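Local coordinates for protein trigger factor (Thermotoga maritima, PDB 2NSA) that probably keeps newly made proteins in an open conformation as a chaperone, this fragment being its C-terminal, chaperone-active domain, at residues 107-110 with 111-115; 146-149 with 150-153; 129-132 with 133-137; 98-101 with 102-106. All coordinates share one frame; numbering follows the deposited sequence.

Contact 1. Residues 107-110 with 111-115; sequences ISVN and DEELE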
loop_
_atom_site.group_PDB
_atom_site.type_symbol
_atom_site.label_atom_id
_atom_site.label_comp_id
_atom_site.label_asym_id
_atom_site.label_seq_id
_atom_site.Cartn_x
_atom_site.Cartn_y
_atom_site.Cartn_z
ATOM N N ILE A 107 -5.603 -2.213 -15.808
ATOM C CA ILE A 107 -4.770 -3.198 -15.130
ATOM C C ILE A 107 -5.634 -4.147 -14.302
ATOM O O ILE A 107 -6.589 -3.720 -13.645
ATOM C CB ILE A 107 -3.753 -2.501 -14.198
ATOM C CG1 ILE A 107 -2.935 -1.480 -14.994
ATOM C CG2 ILE A 107 -2.839 -3.540 -13.543
ATOM C CD1 ILE A 107 -2.249 -2.068 -16.220
ATOM N N SER A 108 -5.290 -5.433 -14.338
ATOM C CA SER A 108 -6.025 -6.458 -13.602
ATOM C C SER A 108 -5.064 -7.569 -13.180
ATOM O O SER A 108 -3.866 -7.482 -13.436
ATOM C CB SER A 108 -7.131 -7.033 -14.490
ATOM O OG SER A 108 -8.026 -7.841 -13.745
ATOM N N VAL A 109 -5.585 -8.605 -12.529
ATOM C CA VAL A 109 -4.761 -9.732 -12.097
ATOM C C VAL A 109 -5.445 -11.046 -12.470
ATOM O O VAL A 109 -6.631 -11.223 -12.203
ATOM C CB VAL A 109 -4.533 -9.720 -10.562
ATOM C CG1 VAL A 109 -3.660 -10.904 -10.153
ATOM C CG2 VAL A 109 -3.874 -8.415 -10.138
ATOM N N ASN A 110 -4.712 -11.965 -13.095
ATOM C CA ASN A 110 -5.309 -13.251 -13.461
ATOM C C ASN A 110 -4.806 -14.386 -12.567
ATOM O O ASN A 110 -3.947 -14.177 -11.711
ATOM C CB ASN A 110 -5.047 -13.576 -14.941
ATOM C CG ASN A 110 -3.573 -13.582 -15.293
ATOM O OD1 ASN A 110 -2.760 -14.171 -14.588
ATOM N ND2 ASN A 110 -3.226 -12.936 -16.399
ATOM N N ASP A 111 -5.347 -15.587 -12.763
ATOM C CA ASP A 111 -4.962 -16.741 -11.954
ATOM C C ASP A 111 -3.509 -17.127 -12.155
ATOM O O ASP A 111 -2.850 -17.617 -11.238
ATOM C CB ASP A 111 -5.855 -17.942 -12.275
ATOM C CG ASP A 111 -7.303 -17.692 -11.930
ATOM O OD1 ASP A 111 -7.558 -17.113 -10.853
ATOM O OD2 ASP A 111 -8.184 -18.081 -12.728
ATOM N N GLU A 112 -3.016 -16.904 -13.364
ATOM C CA GLU A 112 -1.640 -17.218 -13.697
ATOM C C GLU A 112 -0.727 -16.372 -12.810
ATOM O O GLU A 112 0.264 -16.860 -12.264
ATOM C CB GLU A 112 -1.399 -16.910 -15.174
ATOM C CG GLU A 112 -0.202 -17.607 -15.780
ATOM C CD GLU A 112 1.102 -17.139 -15.185
ATOM O OE1 GLU A 112 1.404 -15.930 -15.299
ATOM O OE2 GLU A 112 1.823 -17.980 -14.604
ATOM N N GLU A 113 -1.077 -15.099 -12.659
ATOM C CA GLU A 113 -0.287 -14.193 -11.837
ATOM C C GLU A 113 -0.399 -14.551 -10.363
ATOM O O GLU A 113 0.578 -14.460 -9.625
ATOM C CB GLU A 113 -0.738 -12.752 -12.064
ATOM C CG GLU A 113 -0.432 -12.245 -13.457
ATOM C CD GLU A 113 -0.939 -10.846 -13.681
ATOM O OE1 GLU A 113 -2.173 -10.667 -13.730
ATOM O OE2 GLU A 113 -0.104 -9.922 -13.801
ATOM N N LEU A 114 -1.594 -14.954 -9.940
ATOM C CA LEU A 114 -1.818 -15.344 -8.555
ATOM C C LEU A 114 -0.977 -16.577 -8.249
ATOM O O LEU A 114 -0.332 -16.665 -7.206
ATOM C CB LEU A 114 -3.299 -15.657 -8.317
ATOM C CG LEU A 114 -4.277 -14.481 -8.275
ATOM C CD1 LEU A 114 -5.710 -14.999 -8.188
ATOM C CD2 LEU A 114 -3.958 -13.606 -7.065
ATOM N N GLU A 115 -0.989 -17.530 -9.174
ATOM C CA GLU A 115 -0.229 -18.759 -9.006
ATOM C C GLU A 115 1.267 -18.490 -8.907
ATOM O O GLU A 115 1.943 -19.052 -8.048
ATOM C CB GLU A 115 -0.515 -19.706 -10.169
ATOM C CG GLU A 115 -1.855 -20.404 -10.066
ATOM C CD GLU A 115 -2.234 -21.105 -11.349
ATOM O OE1 GLU A 115 -1.329 -21.663 -12.004
ATOM O OE2 GLU A 115 -3.434 -21.106 -11.697
HETATM O O HOH W 1 -0.172 -13.716 -17.297
#
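Asn110 and Glu113 grip each other twice at the start of helix 111-125, each side chain binding the other's backbone. The amide oxygen Asn110 OD1 accepts from Glu113 N at 2.7 Å, the donor lying nearly along the C=O axis (169°). In return Glu113 OE1 takes the hydrogen of Asn110 N at 2.9 Å, using its anti lone pair, the one turned away from OE2. This reciprocal pair is a capping box with Asn110 as the N-cap, and it supplies an acceptor to a first-turn N-H that has no earlier helical carbonyl to use. Asn110 reaches the site because CG stands between the backbone N and the carbonyl carbon (chi1 57°), which brings OD1 over the first turn. The two side chains cross at about a right angle, with amide and carboxylate planes 49° apart. Leu114 N closes the turn on Asn110 O at 3.0 Å.

Packing is tight where Glu113 and Leu114 meet the loop. Glu113 OE1 comes within 3.2 Å of Val109 CA. Both buried, Val109 CG1 and Leu114 CG touch at 4.1 Å. The solvent side is looser. There Asn110 ND2 gives a hydrogen to a water 3.3 Å away, and that water reaches Glu112 OE1 only weakly.

Lys154 of helix 140-160 forms a salt bridge with Glu113 OE2 and also donates to Ser108 O, while Leu114 rests on Arg147, so the connection between helices 77-105 and 111-125 is held against helix 140-160.

Contact 2. Residues 146-149 with 150-153; sequences LRWA and ILKR. With SO4 (sulfate ion), chain C.
From Leu146 to Arg153 the backbone is regular alpha-helix, with Ile150 N, Leu151 N, Lys152 N and Arg153 N each bonded to the carbonyl oxygen four residues back; the longest bond is Arg153 N to Ala149 O at 3.1 Å. Trp148 and Lys152 make the main side-chain pair. Lys152 CB lies over one indole face, 4.3 Å above the plane and displaced toward the rim, and further out Lys152 CD comes to 3.8 Å from Trp148 NE1. Fully extended, the lysine carries NZ past the ring to a water in the indole plane. That water accepts from Trp148 NE1 at 3.0 Å and from Lys152 NZ at the same distance, tying the two nitrogens together. Leu151 CD2 approaches the ring obliquely, 4.1 Å from Trp148 CE3. Elsewhere on the helix Leu146 CG packs on Ile150 CD1 at 4.0 Å.

Arg147 leaves the helix on the side of Leu114 and Val109: its chain bends at chi3 (-60°), and NH2 donates to sulfate O2 at 3.3 Å, the oxygen lying at the guanidinium edge, near its plane. Arg143 holds the same ion, which probably comes from the crystallisation liquor.

Helix 140-160 thus runs between two others: Leu146 and Ile150 face helix 111-125, while Trp148, Leu151 and Lys152 face helix 77-105.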
loop_
_atom_site.group_PDB
_atom_site.type_symbol
_atom_site.label_atom_id
_atom_site.label_comp_id
_atom_site.label_asym_id
_atom_site.label_seq_id
_atom_site.Cartn_x
_atom_site.Cartn_y
_atom_site.Cartn_z
ATOM N N LEU A 146 -3.754 -11.371 -1.950
ATOM C CA LEU A 146 -2.689 -11.552 -2.928
ATOM C C LEU A 146 -2.998 -10.756 -4.192
ATOM O O LEU A 146 -2.129 -10.071 -4.733
ATOM C CB LEU A 146 -2.540 -13.031 -3.284
ATOM C CG LEU A 146 -1.353 -13.360 -4.187
ATOM C CD1 LEU A 146 -0.059 -12.861 -3.570
ATOM C CD2 LEU A 146 -1.303 -14.868 -4.403
ATOM N N ARG A 147 -4.239 -10.860 -4.661
ATOM C CA ARG A 147 -4.670 -10.148 -5.858
ATOM C C ARG A 147 -4.410 -8.653 -5.699
ATOM O O ARG A 147 -3.852 -8.012 -6.588
ATOM C CB ARG A 147 -6.165 -10.383 -6.106
ATOM C CG ARG A 147 -6.667 -9.846 -7.441
ATOM C CD ARG A 147 -8.178 -10.017 -7.572
ATOM N NE ARG A 147 -8.615 -11.411 -7.500
ATOM C CZ ARG A 147 -8.485 -12.298 -8.483
ATOM N NH1 ARG A 147 -7.923 -11.943 -9.633
ATOM N NH2 ARG A 147 -8.933 -13.539 -8.323
ATOM N N TRP A 148 -4.803 -8.100 -4.556
ATOM C CA TRP A 148 -4.599 -6.679 -4.312
ATOM C C TRP A 148 -3.120 -6.329 -4.266
ATOM O O TRP A 148 -2.698 -5.320 -4.829
ATOM C CB TRP A 148 -5.258 -6.254 -3.004
ATOM C CG TRP A 148 -4.943 -4.835 -2.642
ATOM C CD1 TRP A 148 -4.104 -4.408 -1.655
ATOM C CD2 TRP A 148 -5.465 -3.658 -3.264
ATOM N NE1 TRP A 148 -4.073 -3.035 -1.616
ATOM C CE2 TRP A 148 -4.902 -2.547 -2.593
ATOM C CE3 TRP A 148 -6.358 -3.432 -4.320
ATOM C CZ2 TRP A 148 -5.200 -1.226 -2.944
ATOM C CZ3 TRP A 148 -6.657 -2.118 -4.670
ATOM C CH2 TRP A 148 -6.076 -1.031 -3.979
ATOM N N ALA A 149 -2.329 -7.153 -3.583
ATOM C CA ALA A 149 -0.893 -6.894 -3.497
ATOM C C ALA A 149 -0.278 -6.803 -4.887
ATOM O O ALA A 149 0.523 -5.911 -5.166
ATOM C CB ALA A 149 -0.203 -7.988 -2.703
ATOM N N ILE A 150 -0.647 -7.742 -5.754
ATOM C CA ILE A 150 -0.123 -7.750 -7.117
ATOM C C ILE A 150 -0.587 -6.527 -7.904
ATOM O O ILE A 150 0.217 -5.866 -8.568
ATOM C CB ILE A 150 -0.551 -9.022 -7.874
ATOM C CG1 ILE A 150 0.021 -10.262 -7.170
ATOM C CG2 ILE A 150 -0.062 -8.946 -9.320
ATOM C CD1 ILE A 150 -0.548 -11.572 -7.697
ATOM N N LEU A 151 -1.880 -6.223 -7.818
ATOM C CA LEU A 151 -2.459 -5.084 -8.528
ATOM C C LEU A 151 -1.799 -3.772 -8.120
ATOM O O LEU A 151 -1.427 -2.960 -8.968
ATOM C CB LEU A 151 -3.965 -5.002 -8.253
ATOM C CG LEU A 151 -4.742 -3.949 -9.037
ATOM C CD1 LEU A 151 -4.913 -4.444 -10.480
ATOM C CD2 LEU A 151 -6.110 -3.737 -8.413
ATOM N N LYS A 152 -1.674 -3.568 -6.813
ATOM C CA LYS A 152 -1.067 -2.366 -6.262
ATOM C C LYS A 152 0.372 -2.216 -6.737
ATOM O O LYS A 152 0.785 -1.123 -7.131
ATOM C CB LYS A 152 -1.125 -2.436 -4.736
ATOM C CG LYS A 152 -0.432 -1.310 -4.012
ATOM C CD LYS A 152 -0.692 -1.449 -2.518
ATOM C CE LYS A 152 -0.080 -0.325 -1.727
ATOM N NZ LYS A 152 -0.242 -0.586 -0.267
ATOM N N ARG A 153 1.131 -3.308 -6.718
ATOM C CA ARG A 153 2.518 -3.248 -7.168
ATOM C C ARG A 153 2.596 -2.855 -8.639
ATOM O O ARG A 153 3.444 -2.050 -9.025
ATOM C CB ARG A 153 3.232 -4.593 -6.963
ATOM C CG ARG A 153 4.690 -4.581 -7.421
ATOM C CD ARG A 153 5.489 -3.456 -6.756
ATOM N NE ARG A 153 5.795 -3.714 -5.351
ATOM C CZ ARG A 153 6.647 -4.642 -4.923
ATOM N NH1 ARG A 153 7.288 -5.415 -5.791
ATOM N NH2 ARG A 153 6.870 -4.788 -3.621
HETATM S S SO4 C . -12.857 -14.739 -6.535
HETATM O O1 SO4 C . -13.353 -15.245 -7.830
HETATM O O2 SO4 C . -11.379 -14.748 -6.539
HETATM O O3 SO4 C . -13.355 -15.599 -5.445
HETATM O O4 SO4 C . -13.340 -13.358 -6.328
HETATM O O HOH W 2 -3.071 -1.178 0.451
#

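Contact 3. Residues 129-132 with 133-137; sequences PDRA and KSLVK
Asp130 O is held by two donors from one residue, Ser134 OG at 2.9 Å and Ser134 N at 3.1 Å, which reach it from opposite faces of the carbonyl plane. The hydroxyl can do this because OG lies anti to the carbonyl carbon (chi1 -66°), turned back toward the preceding turn. A water that donates to both Ser134 OG and Asp130 OD1 closes the polar side of this helix turn.

Leu135 crowds the carbonyl of the preceding turn: CD1 sits 3.1 Å from Arg131 O, and chi1 of -94° departs from a staggered value, which suggests some strain. The same methyl meets Arg131 NE obliquely at 4.1 Å. Val136 CG2 similarly comes within 3.2 Å of Ala132 O. Lys133 folds back at chi3, bringing CE to 3.5 Å from Pro129 O, and its ammonium forms a salt bridge with Glu119.

These residues form most of the short helix 129-138. Ala132 and Lys133 lean on helix 111-125, Leu135 touches helix 140-160 through Leu142, and Val136 contacts both, so the helix is wedged where its neighbours in sequence come together.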
loop_
_atom_site.group_PDB
_atom_site.type_symbol
_atom_site.label_atom_id
_atom_site.label_comp_id
_atom_site.label_asym_id
_atom_site.label_seq_id
_atom_site.Cartn_x
_atom_site.Cartn_y
_atom_site.Cartn_z
ATOM N N PRO A 129 5.570 -24.901 -2.983
ATOM C CA PRO A 129 4.864 -24.065 -3.954
ATOM C C PRO A 129 3.459 -24.596 -4.200
ATOM O O PRO A 129 2.508 -23.828 -4.343
ATOM C CB PRO A 129 5.744 -24.169 -5.193
ATOM C CG PRO A 129 7.108 -24.274 -4.606
ATOM C CD PRO A 129 6.904 -25.272 -3.491
ATOM N N ASP A 130 3.327 -25.917 -4.238
ATOM C CA ASP A 130 2.030 -26.521 -4.478
ATOM C C ASP A 130 1.089 -26.277 -3.309
ATOM O O ASP A 130 -0.112 -26.078 -3.496
ATOM C CB ASP A 130 2.175 -28.021 -4.729
ATOM C CG ASP A 130 0.905 -28.633 -5.266
ATOM O OD1 ASP A 130 -0.036 -28.839 -4.472
ATOM O OD2 ASP A 130 0.835 -28.887 -6.487
ATOM N N ARG A 131 1.650 -26.286 -2.104
ATOM C CA ARG A 131 0.891 -26.053 -0.883
ATOM C C ARG A 131 0.394 -24.609 -0.887
ATOM O O ARG A 131 -0.755 -24.329 -0.547
ATOM C CB ARG A 131 1.787 -26.279 0.334
ATOM C CG ARG A 131 1.064 -26.241 1.662
ATOM C CD ARG A 131 0.226 -27.484 1.826
ATOM N NE ARG A 131 -0.460 -27.539 3.111
ATOM C CZ ARG A 131 -1.187 -28.577 3.510
ATOM N NH1 ARG A 131 -1.313 -29.635 2.721
ATOM N NH2 ARG A 131 -1.793 -28.557 4.689
ATOM N N ALA A 132 1.277 -23.692 -1.277
ATOM C CA ALA A 132 0.927 -22.278 -1.321
ATOM C C ALA A 132 -0.177 -22.014 -2.338
ATOM O O ALA A 132 -1.136 -21.299 -2.047
ATOM C CB ALA A 132 2.162 -21.436 -1.649
ATOM N N LYS A 133 -0.047 -22.584 -3.534
ATOM C CA LYS A 133 -1.062 -22.386 -4.562
ATOM C C LYS A 133 -2.417 -22.969 -4.163
ATOM O O LYS A 133 -3.461 -22.442 -4.548
ATOM C CB LYS A 133 -0.594 -22.977 -5.894
ATOM C CG LYS A 133 0.470 -22.125 -6.572
ATOM C CD LYS A 133 0.906 -22.699 -7.906
ATOM C CE LYS A 133 1.682 -23.986 -7.723
ATOM N NZ LYS A 133 2.164 -24.511 -9.028
ATOM N N SER A 134 -2.398 -24.048 -3.386
ATOM C CA SER A 134 -3.636 -24.678 -2.933
ATOM C C SER A 134 -4.320 -23.821 -1.875
ATOM O O SER A 134 -5.547 -23.714 -1.849
ATOM C CB SER A 134 -3.351 -26.068 -2.355
ATOM O OG SER A 134 -2.891 -26.945 -3.361
ATOM N N LEU A 135 -3.523 -23.219 -0.997
ATOM C CA LEU A 135 -4.063 -22.361 0.053
ATOM C C LEU A 135 -4.758 -21.160 -0.569
ATOM O O LEU A 135 -5.847 -20.760 -0.147
ATOM C CB LEU A 135 -2.944 -21.884 0.989
ATOM C CG LEU A 135 -2.680 -22.695 2.262
ATOM C CD1 LEU A 135 -2.569 -24.175 1.934
ATOM C CD2 LEU A 135 -1.409 -22.190 2.930
ATOM N N VAL A 136 -4.129 -20.585 -1.584
ATOM C CA VAL A 136 -4.701 -19.430 -2.257
ATOM C C VAL A 136 -5.994 -19.809 -2.969
ATOM O O VAL A 136 -6.961 -19.046 -2.975
ATOM C CB VAL A 136 -3.700 -18.844 -3.270
ATOM C CG1 VAL A 136 -4.335 -17.688 -4.031
ATOM C CG2 VAL A 136 -2.454 -18.379 -2.529
ATOM N N LYS A 137 -6.005 -20.999 -3.559
ATOM C CA LYS A 137 -7.178 -21.482 -4.272
ATOM C C LYS A 137 -8.314 -21.827 -3.306
ATOM O O LYS A 137 -9.487 -21.763 -3.669
ATOM C CB LYS A 137 -6.805 -22.719 -5.094
ATOM C CG LYS A 137 -7.951 -23.316 -5.889
ATOM C CD LYS A 137 -7.517 -24.611 -6.559
ATOM C CE LYS A 137 -8.671 -25.283 -7.282
ATOM N NZ LYS A 137 -9.186 -24.456 -8.409
HETATM O O HOH W 3 -1.197 -29.431 -2.285
#

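Contact 4. Residues 98-101 with 102-106; sequences IEVL and AQEKG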
loop_
_atom_site.group_PDB
_atom_site.type_symbol
_atom_site.label_atom_id
_atom_site.label_comp_id
_atom_site.label_asym_id
_atom_site.label_seq_id
_atom_site.Cartn_x
_atom_site.Cartn_y
_atom_site.Cartn_z
ATOM N N ILE A 98 -5.467 3.902 -5.773
ATOM C CA ILE A 98 -4.837 2.776 -6.458
ATOM C C ILE A 98 -5.857 1.986 -7.263
ATOM O O ILE A 98 -5.615 1.626 -8.428
ATOM C CB ILE A 98 -4.113 1.853 -5.444
ATOM C CG1 ILE A 98 -2.890 2.589 -4.892
ATOM C CG2 ILE A 98 -3.689 0.545 -6.109
ATOM C CD1 ILE A 98 -2.337 2.021 -3.611
ATOM N N GLU A 99 -7.009 1.735 -6.653
ATOM C CA GLU A 99 -8.065 0.981 -7.328
ATOM C C GLU A 99 -8.551 1.732 -8.570
ATOM O O GLU A 99 -8.712 1.136 -9.643
ATOM C CB GLU A 99 -9.229 0.717 -6.364
ATOM C CG GLU A 99 -10.197 -0.328 -6.881
ATOM C CD GLU A 99 -11.108 -0.870 -5.792
ATOM O OE1 GLU A 99 -10.650 -1.700 -4.966
ATOM O OE2 GLU A 99 -12.280 -0.458 -5.761
ATOM N N VAL A 100 -8.754 3.038 -8.432
ATOM C CA VAL A 100 -9.205 3.850 -9.557
ATOM C C VAL A 100 -8.152 3.899 -10.657
ATOM O O VAL A 100 -8.494 3.818 -11.836
ATOM C CB VAL A 100 -9.550 5.290 -9.125
ATOM C CG1 VAL A 100 -9.794 6.167 -10.357
ATOM C CG2 VAL A 100 -10.809 5.277 -8.267
ATOM N N LEU A 101 -6.881 4.039 -10.292
ATOM C CA LEU A 101 -5.848 4.079 -11.325
ATOM C C LEU A 101 -5.783 2.739 -12.048
ATOM O O LEU A 101 -5.553 2.695 -13.259
ATOM C CB LEU A 101 -4.477 4.432 -10.731
ATOM C CG LEU A 101 -4.380 5.895 -10.274
ATOM C CD1 LEU A 101 -3.104 6.124 -9.479
ATOM C CD2 LEU A 101 -4.424 6.808 -11.499
ATOM N N ALA A 102 -6.003 1.642 -11.330
ATOM C CA ALA A 102 -5.961 0.337 -11.983
ATOM C C ALA A 102 -7.083 0.272 -13.011
ATOM O O ALA A 102 -6.885 -0.213 -14.125
ATOM C CB ALA A 102 -6.107 -0.789 -10.964
ATOM N N GLN A 103 -8.260 0.771 -12.649
ATOM C CA GLN A 103 -9.379 0.753 -13.586
ATOM C C GLN A 103 -9.103 1.687 -14.760
ATOM O O GLN A 103 -9.361 1.333 -15.911
ATOM C CB GLN A 103 -10.674 1.169 -12.881
ATOM C CG GLN A 103 -10.993 0.302 -11.683
ATOM C CD GLN A 103 -12.126 0.850 -10.851
ATOM O OE1 GLN A 103 -12.447 2.031 -10.922
ATOM N NE2 GLN A 103 -12.729 -0.009 -10.035
ATOM N N GLU A 104 -8.566 2.870 -14.486
ATOM C CA GLU A 104 -8.286 3.808 -15.565
ATOM C C GLU A 104 -7.200 3.318 -16.510
ATOM O O GLU A 104 -7.220 3.639 -17.700
ATOM C CB GLU A 104 -7.901 5.176 -15.006
ATOM C CG GLU A 104 -9.034 5.846 -14.260
ATOM C CD GLU A 104 -8.672 7.221 -13.762
ATOM O OE1 GLU A 104 -7.468 7.503 -13.604
ATOM O OE2 GLU A 104 -9.601 8.015 -13.515
ATOM N N LYS A 105 -6.262 2.536 -15.988
ATOM C CA LYS A 105 -5.165 2.018 -16.800
ATOM C C LYS A 105 -5.413 0.648 -17.417
ATOM O O LYS A 105 -4.573 0.148 -18.171
ATOM C CB LYS A 105 -3.889 1.965 -15.964
ATOM C CG LYS A 105 -3.339 3.333 -15.625
ATOM C CD LYS A 105 -2.056 3.211 -14.843
ATOM C CE LYS A 105 -1.281 4.506 -14.902
ATOM N NZ LYS A 105 -0.971 4.848 -16.321
ATOM N N GLY A 106 -6.551 0.042 -17.099
ATOM C CA GLY A 106 -6.867 -1.268 -17.645
ATOM C C GLY A 106 -6.011 -2.378 -17.062
ATOM O O GLY A 106 -5.727 -3.371 -17.728
#
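Glu104 lies back over Val100, touching it from CB to the carboxylate. CB is 3.5 Å from Val100 O, the carbonyl that also accepts Glu104 N at 2.8 Å. CG, anti to the carbonyl carbon (chi1 -65°), comes closer still, 3.2 Å from Val100 O. From there the extended chain carries CD to 3.7 Å from Val100 CG1, with OE2 at a like distance from that methyl. The other oxygen, OE1, turns toward Leu101 CD2 at 3.8 Å, so the carboxylate straddles two apolar side chains while the residue itself stays exposed.

This is the last turn of helix 77-105, and it ends in a Schellman motif. Gly106 takes a positive phi (71°), its N bonding weakly to Gln103 O at 3.3 Å, while Ile107 N probably bonds to Ala102 O at 2.9 Å.

Gln103 repeats the backward lean one residue earlier in the chain: its CG lies 3.2 Å from Glu99 O, and its side chain crosses that of Glu99 obliquely. Lys105 ends in a salt bridge with Glu162. On the buried face, Leu101 packs against Leu159 and Ala102 against Val155 of helix 140-160.

Contacts 4 and 1 are consecutive in the chain, one closing helix 77-105 with a Schellman motif and the other opening helix 111-125 with a capping box. Contacts 1, 3 and 4 all reach helix 140-160, which contact 2 occupies, its centre about 9 Å from that of the chain: Val109 O lies 3.0 Å from Arg147 NH1, Trp148 packs on Ile98, and Leu146 meets Val136. Contact 3 is the most peripheral, its centre about 23 Å from that of the chain. Side-chain acceptors and donors define contacts 1 and 3, an indole and its lysine contact 2, and aliphatic stems of polar side chains lying along the helix, contact 4. Each mixes buried and exposed residues.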